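Local coordinates for inactivation-no-after-potential D protein (PDB 2QKV), which probably acts as a scaffold in fly visual G protein-coupled signalling, where this fifth PDZ domain serves as one of its peptide-binding modules, at residues Val12-Lys17 with Pro44-Lys49; Leu22-Ser27 with Ala36-Gly41; Ile56-Gly61 with Ser84-Arg89. The protein carries 1 engineered substitution. All coordinates share one frame; numbering follows the deposited sequence.

The three contacts belong to one PDZ domain and all reach its curled antiparallel sheet. Interaction 1 sets the short helix 44-49 on strand 10-15, whose Val12 O meets Met85 N of interaction 3 at 2.8 Å, a probable hydrogen bond; the two centres lie about 12 Å apart. Interaction 2, its centre about 12 Å from that of interaction 1, is the hairpin leading into that helix, and the Asp47 carboxylate binds the backbone N of Gly41. Interactions 2 and 3, centres about 15 Å apart, meet where Leu24 CD1 lies 4.0 Å from Ile56 CD1. Strand 24-28 borders the canonical PDZ peptide groove, facing helix 69-77; strand 55-59 of interaction 3 pairs with the hairpin's strand 33-38.

Interaction 1: residues Val12-Lys17 with Pro44-Lys49; sequences VDLMKK and PEIDSK
Leu14 and Ile46 meet at an oblique angle, the CD2 methyl of Leu14 resting 3.7 Å from Ile46 CG1. CG of Leu14 sits between its backbone N and carbonyl carbon (chi1 60°), a torsion that turns the branch toward the helix. Glu45 crosses the same leucine at about a right angle, and its chain, bent at chi2, carries the carboxylate toward Met15. Its OE1 lies 3.0 Å from Asp13 O; both atoms are acceptors, so no hydrogen bond joins them directly. A water instead accepts from Met15 N and donates weakly to Glu45 OE1. At the other end Val12 and Lys49 run alongside each other head to tail, with Val12 CG2 4.0 Å from Lys49 CB. The extended lysine reaches Asn11 O and also gives NZ to a water at 2.6 Å, which accepts from Asp13 N as well. Asp13 itself turns its OD2 to Ser84 OG. Within the helix Ser48 N and Ser48 OG approach Pro44 O from opposite faces of its plane, the hydroxyl at 3.1 Å. Strand 12-15 and helix 44-49 run nearly antiparallel, at 158°, with a closest approach of 8.0 Å between the axes of these short segments. This is the short helix of the PDZ fold, laid along the first strand of its sheet by an apolar centre with water-bridged polar margins.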
loop_
_atom_site.group_PDB
_atom_site.type_symbol
_atom_site.label_atom_id
_atom_site.label_comp_id
_atom_site.label_asym_id
_atom_site.label_seq_id
_atom_site.Cartn_x
_atom_site.Cartn_y
_atom_site.Cartn_z
ATOM N N VAL A 12 -7.339 23.026 -11.701
ATOM C CA VAL A 12 -6.798 23.189 -13.044
ATOM C C VAL A 12 -7.913 22.718 -13.970
ATOM O O VAL A 12 -8.389 21.585 -13.859
ATOM C CB VAL A 12 -5.530 22.344 -13.273
ATOM C CG1 VAL A 12 -5.058 22.503 -14.729
ATOM C CG2 VAL A 12 -4.429 22.789 -12.326
ATOM N N ASP A 13 -8.343 23.608 -14.861
ATOM C CA ASP A 13 -9.412 23.305 -15.798
ATOM C C ASP A 13 -9.002 23.623 -17.222
ATOM O O ASP A 13 -8.467 24.707 -17.504
ATOM C CB ASP A 13 -10.675 24.102 -15.463
ATOM C CG ASP A 13 -11.281 23.707 -14.141
ATOM O OD1 ASP A 13 -10.868 24.262 -13.096
ATOM O OD2 ASP A 13 -12.167 22.828 -14.141
ATOM N N LEU A 14 -9.251 22.676 -18.119
ATOM C CA LEU A 14 -8.923 22.871 -19.523
ATOM C C LEU A 14 -9.817 22.034 -20.424
ATOM O O LEU A 14 -10.569 21.173 -19.963
ATOM C CB LEU A 14 -7.460 22.520 -19.779
ATOM C CG LEU A 14 -6.990 21.097 -19.484
ATOM C CD1 LEU A 14 -7.315 20.184 -20.682
ATOM C CD2 LEU A 14 -5.484 21.109 -19.210
ATOM N N MET A 15 -9.739 22.322 -21.715
ATOM C CA MET A 15 -10.512 21.606 -22.718
ATOM C C MET A 15 -9.510 20.870 -23.585
ATOM O O MET A 15 -8.705 21.493 -24.275
ATOM C CB MET A 15 -11.316 22.589 -23.577
ATOM C CG MET A 15 -12.041 21.933 -24.742
ATOM S SD MET A 15 -13.251 20.700 -24.225
ATOM C CE MET A 15 -14.569 21.741 -23.754
ATOM N N LYS A 16 -9.538 19.543 -23.538
ATOM C CA LYS A 16 -8.607 18.755 -24.329
ATOM C C LYS A 16 -8.937 18.892 -25.811
ATOM O O LYS A 16 -10.102 18.996 -26.186
ATOM C CB LYS A 16 -8.670 17.284 -23.911
ATOM C CG LYS A 16 -7.530 16.450 -24.465
ATOM C CD LYS A 16 -7.477 15.075 -23.829
ATOM C CE LYS A 16 -6.286 14.294 -24.353
ATOM N NZ LYS A 16 -5.020 15.061 -24.189
ATOM N N LYS A 17 -7.902 18.908 -26.644
ATOM C CA LYS A 17 -8.085 19.018 -28.087
ATOM C C LYS A 17 -7.400 17.845 -28.778
ATOM O O LYS A 17 -6.311 17.426 -28.384
ATOM C CB LYS A 17 -7.501 20.335 -28.602
ATOM C CG LYS A 17 -8.167 21.584 -28.036
ATOM C CD LYS A 17 -9.641 21.670 -28.421
ATOM C CE LYS A 17 -10.287 22.923 -27.839
ATOM N NZ LYS A 17 -11.701 23.093 -28.286
ATOM N N PRO A 44 -2.383 26.287 -21.973
ATOM C CA PRO A 44 -2.113 27.473 -21.159
ATOM C C PRO A 44 -2.346 27.248 -19.668
ATOM O O PRO A 44 -1.551 27.700 -18.848
ATOM C CB PRO A 44 -3.067 28.511 -21.746
ATOM C CG PRO A 44 -3.103 28.127 -23.199
ATOM C CD PRO A 44 -3.244 26.623 -23.122
ATOM N N GLU A 45 -3.424 26.547 -19.323
ATOM C CA GLU A 45 -3.729 26.283 -17.917
ATOM C C GLU A 45 -2.662 25.413 -17.248
ATOM O O GLU A 45 -2.356 25.589 -16.069
ATOM C CB GLU A 45 -5.116 25.636 -17.773
ATOM C CG GLU A 45 -5.545 24.772 -18.948
ATOM C CD GLU A 45 -6.194 25.572 -20.074
ATOM O OE1 GLU A 45 -7.350 26.028 -19.908
ATOM O OE2 GLU A 45 -5.542 25.750 -21.124
ATOM N N ILE A 46 -2.084 24.473 -17.990
ATOM C CA ILE A 46 -1.041 23.634 -17.420
ATOM C C ILE A 46 0.211 24.489 -17.240
ATOM O O ILE A 46 0.846 24.477 -16.184
ATOM C CB ILE A 46 -0.720 22.419 -18.340
ATOM C CG1 ILE A 46 -1.927 21.479 -18.391
ATOM C CG2 ILE A 46 0.521 21.690 -17.846
ATOM C CD1 ILE A 46 -1.671 20.194 -19.229
ATOM N N ASP A 47 0.559 25.259 -18.265
ATOM C CA ASP A 47 1.745 26.095 -18.174
ATOM C C ASP A 47 1.654 27.106 -17.040
ATOM O O ASP A 47 2.644 27.371 -16.357
ATOM C CB ASP A 47 1.988 26.844 -19.491
ATOM C CG ASP A 47 2.446 25.930 -20.605
ATOM O OD1 ASP A 47 2.910 24.806 -20.309
ATOM O OD2 ASP A 47 2.359 26.346 -21.779
ATOM N N SER A 48 0.465 27.661 -16.831
ATOM C CA SER A 48 0.308 28.667 -15.788
ATOM C C SER A 48 0.130 28.127 -14.373
ATOM O O SER A 48 0.557 28.771 -13.412
ATOM C CB SER A 48 -0.862 29.601 -16.121
ATOM O OG SER A 48 -2.115 28.940 -16.044
ATOM N N LYS A 49 -0.469 26.949 -14.234
ATOM C CA LYS A 49 -0.723 26.412 -12.891
ATOM C C LYS A 49 0.008 25.159 -12.422
ATOM O O LYS A 49 0.039 24.889 -11.221
ATOM C CB LYS A 49 -2.217 26.149 -12.706
ATOM C CG LYS A 49 -3.130 27.340 -12.933
ATOM C CD LYS A 49 -4.567 26.937 -12.674
ATOM C CE LYS A 49 -5.532 28.085 -12.900
ATOM N NZ LYS A 49 -6.939 27.652 -12.630
HETATM O O HOH W 1 -7.404 26.244 -14.756
HETATM O O HOH W 2 -8.270 24.780 -22.416
#

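Interaction 2: residues Leu22-Ser27 with Ala36-Gly41; sequences LGLSLS and ADLIQG
Leu22 O shares a water with Ile39 O, and next to it Gly23 receives Ile39 directly: the isoleucine lays CG1 against Gly23 CA at 3.4 Å, where any side chain on Gly23 would collide with it. Flanked by its own backbone N and carbonyl carbon (chi1 65°), Ile39 CG1 is set onto the glycine. The positive phi of 79° also favours glycine. Gly23 O accepts from Ile39 N at 2.9 Å in the carbonyl plane, and Leu38 CA makes a further CA-H...O contact with the same oxygen. Leu24 pairs with Leu38 as a non-hydrogen-bonded antiparallel pair; their side chains slant across each other, Leu24 CD2 approaching Leu38 CB at 3.6 Å, and Leu38 goes on to touch Ile46. Ser25 N then gives a nearly straight bond (173°) to Asp37 O, while Ser25 O accepts from Ala36 N at 2.8 Å. Ala36 and Asp37 thus both face Ser25, a classic beta bulge. Leu26 takes no part in this pairing; its side chain packs on Phe69 and Phe76 of helix 69-77, on Cys33 and on Pro92 of a second subunit. Farther along, Ser27 CB lies 4.3 Å from the Ala36 methyl. The Leu22-Gly23-Leu24 turn into a bulged hairpin fits the carboxylate-binding loop and second strand of a PDZ peptide groove.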
loop_
_atom_site.group_PDB
_atom_site.type_symbol
_atom_site.label_atom_id
_atom_site.label_comp_id
_atom_site.label_asym_id
_atom_site.label_seq_id
_atom_site.Cartn_x
_atom_site.Cartn_y
_atom_site.Cartn_z
ATOM N N LEU A 22 -1.786 15.980 -23.234
ATOM C CA LEU A 22 -1.680 16.769 -22.016
ATOM C C LEU A 22 -0.207 17.042 -21.745
ATOM O O LEU A 22 0.152 18.084 -21.190
ATOM C CB LEU A 22 -2.276 16.010 -20.832
ATOM C CG LEU A 22 -3.786 15.801 -20.782
ATOM C CD1 LEU A 22 -4.118 14.999 -19.530
ATOM C CD2 LEU A 22 -4.501 17.144 -20.753
ATOM N N GLY A 23 0.644 16.090 -22.121
ATOM C CA GLY A 23 2.073 16.247 -21.923
ATOM C C GLY A 23 2.550 15.981 -20.508
ATOM O O GLY A 23 3.598 16.482 -20.104
ATOM N N LEU A 24 1.790 15.186 -19.764
ATOM C CA LEU A 24 2.137 14.879 -18.379
ATOM C C LEU A 24 2.517 13.420 -18.182
ATOM O O LEU A 24 1.743 12.537 -18.539
ATOM C CB LEU A 24 0.945 15.155 -17.462
ATOM C CG LEU A 24 0.224 16.497 -17.530
ATOM C CD1 LEU A 24 -0.993 16.468 -16.595
ATOM C CD2 LEU A 24 1.181 17.593 -17.142
ATOM N N SER A 25 3.692 13.174 -17.608
ATOM C CA SER A 25 4.125 11.812 -17.289
ATOM C C SER A 25 3.706 11.642 -15.827
ATOM O O SER A 25 4.105 12.439 -14.975
ATOM C CB SER A 25 5.641 11.677 -17.418
ATOM O OG SER A 25 6.058 11.957 -18.746
ATOM N N LEU A 26 2.912 10.619 -15.535
ATOM C CA LEU A 26 2.400 10.419 -14.178
ATOM C C LEU A 26 3.058 9.277 -13.426
ATOM O O LEU A 26 3.429 8.267 -14.013
ATOM C CB LEU A 26 0.892 10.159 -14.227
ATOM C CG LEU A 26 0.040 11.149 -15.013
ATOM C CD1 LEU A 26 -1.395 10.649 -15.032
ATOM C CD2 LEU A 26 0.123 12.537 -14.363
ATOM N N SER A 27 3.168 9.448 -12.113
ATOM C CA SER A 27 3.768 8.460 -11.215
ATOM C C SER A 27 2.725 8.242 -10.118
ATOM O O SER A 27 2.403 9.183 -9.384
ATOM C CB SER A 27 5.053 9.041 -10.619
ATOM O OG SER A 27 5.640 8.167 -9.666
ATOM N N ALA A 36 5.548 13.488 -12.863
ATOM C CA ALA A 36 6.973 13.153 -12.908
ATOM C C ALA A 36 7.704 14.017 -13.930
ATOM O O ALA A 36 8.908 14.265 -13.800
ATOM C CB ALA A 36 7.152 11.674 -13.247
ATOM N N ASP A 37 6.974 14.461 -14.946
ATOM C CA ASP A 37 7.529 15.321 -15.982
ATOM C C ASP A 37 6.385 15.935 -16.781
ATOM O O ASP A 37 5.279 15.404 -16.805
ATOM C CB ASP A 37 8.429 14.516 -16.919
ATOM C CG ASP A 37 9.474 15.378 -17.597
ATOM O OD1 ASP A 37 9.365 16.626 -17.530
ATOM O OD2 ASP A 37 10.404 14.810 -18.201
ATOM N N LEU A 38 6.639 17.073 -17.415
ATOM C CA LEU A 38 5.608 17.700 -18.220
ATOM C C LEU A 38 6.238 18.531 -19.316
ATOM O O LEU A 38 7.295 19.126 -19.128
ATOM C CB LEU A 38 4.667 18.555 -17.359
ATOM C CG LEU A 38 5.085 19.892 -16.748
ATOM C CD1 LEU A 38 3.898 20.469 -15.962
ATOM C CD2 LEU A 38 6.285 19.702 -15.832
ATOM N N ILE A 39 5.587 18.547 -20.469
ATOM C CA ILE A 39 6.089 19.292 -21.606
ATOM C C ILE A 39 5.362 20.618 -21.699
ATOM O O ILE A 39 4.146 20.672 -21.896
ATOM C CB ILE A 39 5.914 18.483 -22.903
ATOM C CG1 ILE A 39 4.436 18.280 -23.210
ATOM C CG2 ILE A 39 6.572 17.119 -22.735
ATOM C CD1 ILE A 39 4.194 17.497 -24.472
ATOM N N GLN A 40 6.127 21.690 -21.540
ATOM C CA GLN A 40 5.589 23.038 -21.583
ATOM C C GLN A 40 5.090 23.380 -22.980
ATOM O O GLN A 40 5.634 22.895 -23.968
ATOM C CB GLN A 40 6.677 24.024 -21.137
ATOM C CG GLN A 40 7.036 23.952 -19.642
ATOM C CD GLN A 40 7.140 22.526 -19.098
ATOM O OE1 GLN A 40 6.148 21.790 -19.052
ATOM N NE2 GLN A 40 8.341 22.135 -18.679
ATOM N N GLY A 41 4.047 24.200 -23.060
ATOM C CA GLY A 41 3.516 24.591 -24.356
ATOM C C GLY A 41 2.289 23.857 -24.874
ATOM O O GLY A 41 1.797 24.175 -25.957
HETATM O O HOH W 3 1.950 19.858 -20.491
#

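Interaction 3: residues Ile56-Gly61 with Ser84-Arg89; sequences ITKFNG and SMEVTR
Met85 lies alongside Phe59, both pointing into the core, in an antiparallel strand pair of the PDZ sheet that carries a classic beta bulge: Thr57 and Lys58 both face Glu86. On the packed face Met85 CG is 3.7 Å from Phe59 CD1, and the sulfur stands at the ring edge, 5.1 Å from the centroid, a Met-aromatic contact. Met85 CG lies beside the backbone N (chi1 -51°) and the chain runs on extended (chi2 -178°), which carries SD to 3.9 Å from Ile56 CD1. Ile56 also borders Val87, and Phe76 of helix 69-77 closes over Ile56 and Phe59. At the bulge Glu86 O takes the N-H of Thr57 at 2.9 Å and, weakly, that of Lys58, while Glu86 N returns a bond to Lys58 O.

The other face is wetter. Lys58 and Glu86 run side by side in the same direction, touching through their aliphatic carbons, yet Lys58 NZ stops 4.3 Å from Glu86 OE1, beyond a salt bridge. One water links these two atoms, and another joins OE1 to Thr57 OG1. The strand end is more firmly tied: Asn60 N bonds to Ser84 O, and the Asn60 amide takes Ser84 N through OD1 and reaches Lys82 O through ND2. Replacing Asn60 by an alanine would probably leave Ser84 N and Lys82 O without these mates. Ser84 N points at Asn60 OD1 from 2.7 Å, almost in line with the amide C=O (173°).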
loop_
_atom_site.group_PDB
_atom_site.type_symbol
_atom_site.label_atom_id
_atom_site.label_comp_id
_atom_site.label_asym_id
_atom_site.label_seq_id
_atom_site.Cartn_x
_atom_site.Cartn_y
_atom_site.Cartn_z
ATOM N N ILE A 56 -1.697 15.383 -8.657
ATOM C CA ILE A 56 -3.101 15.492 -9.041
ATOM C C ILE A 56 -3.852 14.514 -8.137
ATOM O O ILE A 56 -3.575 13.309 -8.146
ATOM C CB ILE A 56 -3.278 15.115 -10.528
ATOM C CG1 ILE A 56 -2.427 16.059 -11.391
ATOM C CG2 ILE A 56 -4.756 15.198 -10.917
ATOM C CD1 ILE A 56 -2.255 15.631 -12.859
ATOM N N THR A 57 -4.819 15.039 -7.380
ATOM C CA THR A 57 -5.575 14.242 -6.414
ATOM C C THR A 57 -7.033 13.930 -6.757
ATOM O O THR A 57 -7.660 13.087 -6.106
ATOM C CB THR A 57 -5.526 14.915 -5.027
ATOM O OG1 THR A 57 -6.037 16.251 -5.142
ATOM C CG2 THR A 57 -4.091 14.989 -4.535
ATOM N N LYS A 58 -7.583 14.633 -7.743
ATOM C CA LYS A 58 -8.953 14.378 -8.183
ATOM C C LYS A 58 -9.001 14.657 -9.682
ATOM O O LYS A 58 -8.422 15.623 -10.154
ATOM C CB LYS A 58 -9.966 15.259 -7.436
ATOM C CG LYS A 58 -11.419 14.865 -7.728
ATOM C CD LYS A 58 -12.422 15.529 -6.799
ATOM C CE LYS A 58 -12.334 14.946 -5.399
ATOM N NZ LYS A 58 -13.476 15.358 -4.524
ATOM N N PHE A 59 -9.670 13.791 -10.430
ATOM C CA PHE A 59 -9.741 13.965 -11.877
ATOM C C PHE A 59 -11.189 13.817 -12.304
ATOM O O PHE A 59 -11.798 12.778 -12.078
ATOM C CB PHE A 59 -8.884 12.908 -12.593
ATOM C CG PHE A 59 -8.789 13.124 -14.079
ATOM C CD1 PHE A 59 -7.821 13.977 -14.603
ATOM C CD2 PHE A 59 -9.711 12.539 -14.944
ATOM C CE1 PHE A 59 -7.764 14.256 -15.973
ATOM C CE2 PHE A 59 -9.663 12.815 -16.324
ATOM C CZ PHE A 59 -8.686 13.676 -16.833
ATOM N N ASN A 60 -11.726 14.865 -12.921
ATOM C CA ASN A 60 -13.113 14.895 -13.364
ATOM C C ASN A 60 -14.086 14.322 -12.342
ATOM O O ASN A 60 -14.934 13.487 -12.672
ATOM C CB ASN A 60 -13.275 14.177 -14.710
ATOM C CG ASN A 60 -12.779 15.005 -15.878
ATOM O OD1 ASN A 60 -12.356 16.144 -15.703
ATOM N ND2 ASN A 60 -12.834 14.439 -17.081
ATOM N N GLY A 61 -13.938 14.763 -11.096
ATOM C CA GLY A 61 -14.825 14.340 -10.028
ATOM C C GLY A 61 -14.451 13.096 -9.249
ATOM O O GLY A 61 -15.000 12.863 -8.172
ATOM N N SER A 84 -11.128 18.588 -15.452
ATOM C CA SER A 84 -11.149 19.370 -14.222
ATOM C C SER A 84 -10.377 18.592 -13.171
ATOM O O SER A 84 -10.771 17.491 -12.795
ATOM C CB SER A 84 -12.583 19.573 -13.746
ATOM O OG SER A 84 -12.605 20.307 -12.531
ATOM N N MET A 85 -9.281 19.168 -12.693
ATOM C CA MET A 85 -8.461 18.482 -11.707
ATOM C C MET A 85 -8.263 19.276 -10.428
ATOM O O MET A 85 -8.306 20.512 -10.443
ATOM C CB MET A 85 -7.077 18.214 -12.294
ATOM C CG MET A 85 -7.098 17.530 -13.658
ATOM S SD MET A 85 -5.467 17.183 -14.312
ATOM C CE MET A 85 -5.121 18.698 -15.193
ATOM N N GLU A 86 -8.074 18.551 -9.327
ATOM C CA GLU A 86 -7.726 19.158 -8.044
ATOM C C GLU A 86 -6.282 18.702 -7.897
ATOM O O GLU A 86 -5.947 17.540 -8.199
ATOM C CB GLU A 86 -8.578 18.643 -6.886
ATOM C CG GLU A 86 -10.017 19.125 -6.989
ATOM C CD GLU A 86 -10.817 18.919 -5.723
ATOM O OE1 GLU A 86 -10.310 18.284 -4.777
ATOM O OE2 GLU A 86 -11.970 19.402 -5.685
ATOM N N VAL A 87 -5.431 19.607 -7.428
ATOM C CA VAL A 87 -4.002 19.352 -7.343
ATOM C C VAL A 87 -3.386 19.943 -6.066
ATOM O O VAL A 87 -3.864 20.947 -5.549
ATOM C CB VAL A 87 -3.291 20.032 -8.562
ATOM C CG1 VAL A 87 -1.837 19.575 -8.665
ATOM C CG2 VAL A 87 -4.064 19.750 -9.870
ATOM N N THR A 88 -2.333 19.310 -5.560
ATOM C CA THR A 88 -1.619 19.845 -4.408
ATOM C C THR A 88 -0.137 19.976 -4.780
ATOM O O THR A 88 0.396 19.157 -5.541
ATOM C CB THR A 88 -1.794 18.973 -3.140
ATOM O OG1 THR A 88 -1.297 19.702 -2.001
ATOM C CG2 THR A 88 -1.033 17.665 -3.258
ATOM N N ARG A 89 0.512 21.027 -4.277
ATOM C CA ARG A 89 1.940 21.287 -4.534
ATOM C C ARG A 89 2.642 20.880 -3.243
ATOM O O ARG A 89 2.633 21.629 -2.263
ATOM C CB ARG A 89 2.167 22.772 -4.827
ATOM C CG ARG A 89 3.629 23.109 -5.159
ATOM C CD ARG A 89 3.705 24.286 -6.117
ATOM N NE ARG A 89 2.993 23.973 -7.352
ATOM C CZ ARG A 89 2.568 24.876 -8.226
ATOM N NH1 ARG A 89 2.787 26.168 -8.007
ATOM N NH2 ARG A 89 1.901 24.492 -9.303
HETATM O O HOH W 4 -8.541 16.454 -4.068
HETATM O O HOH W 5 -12.077 17.139 -3.009
HETATM O O HOH W 6 -12.118 16.947 -10.363
#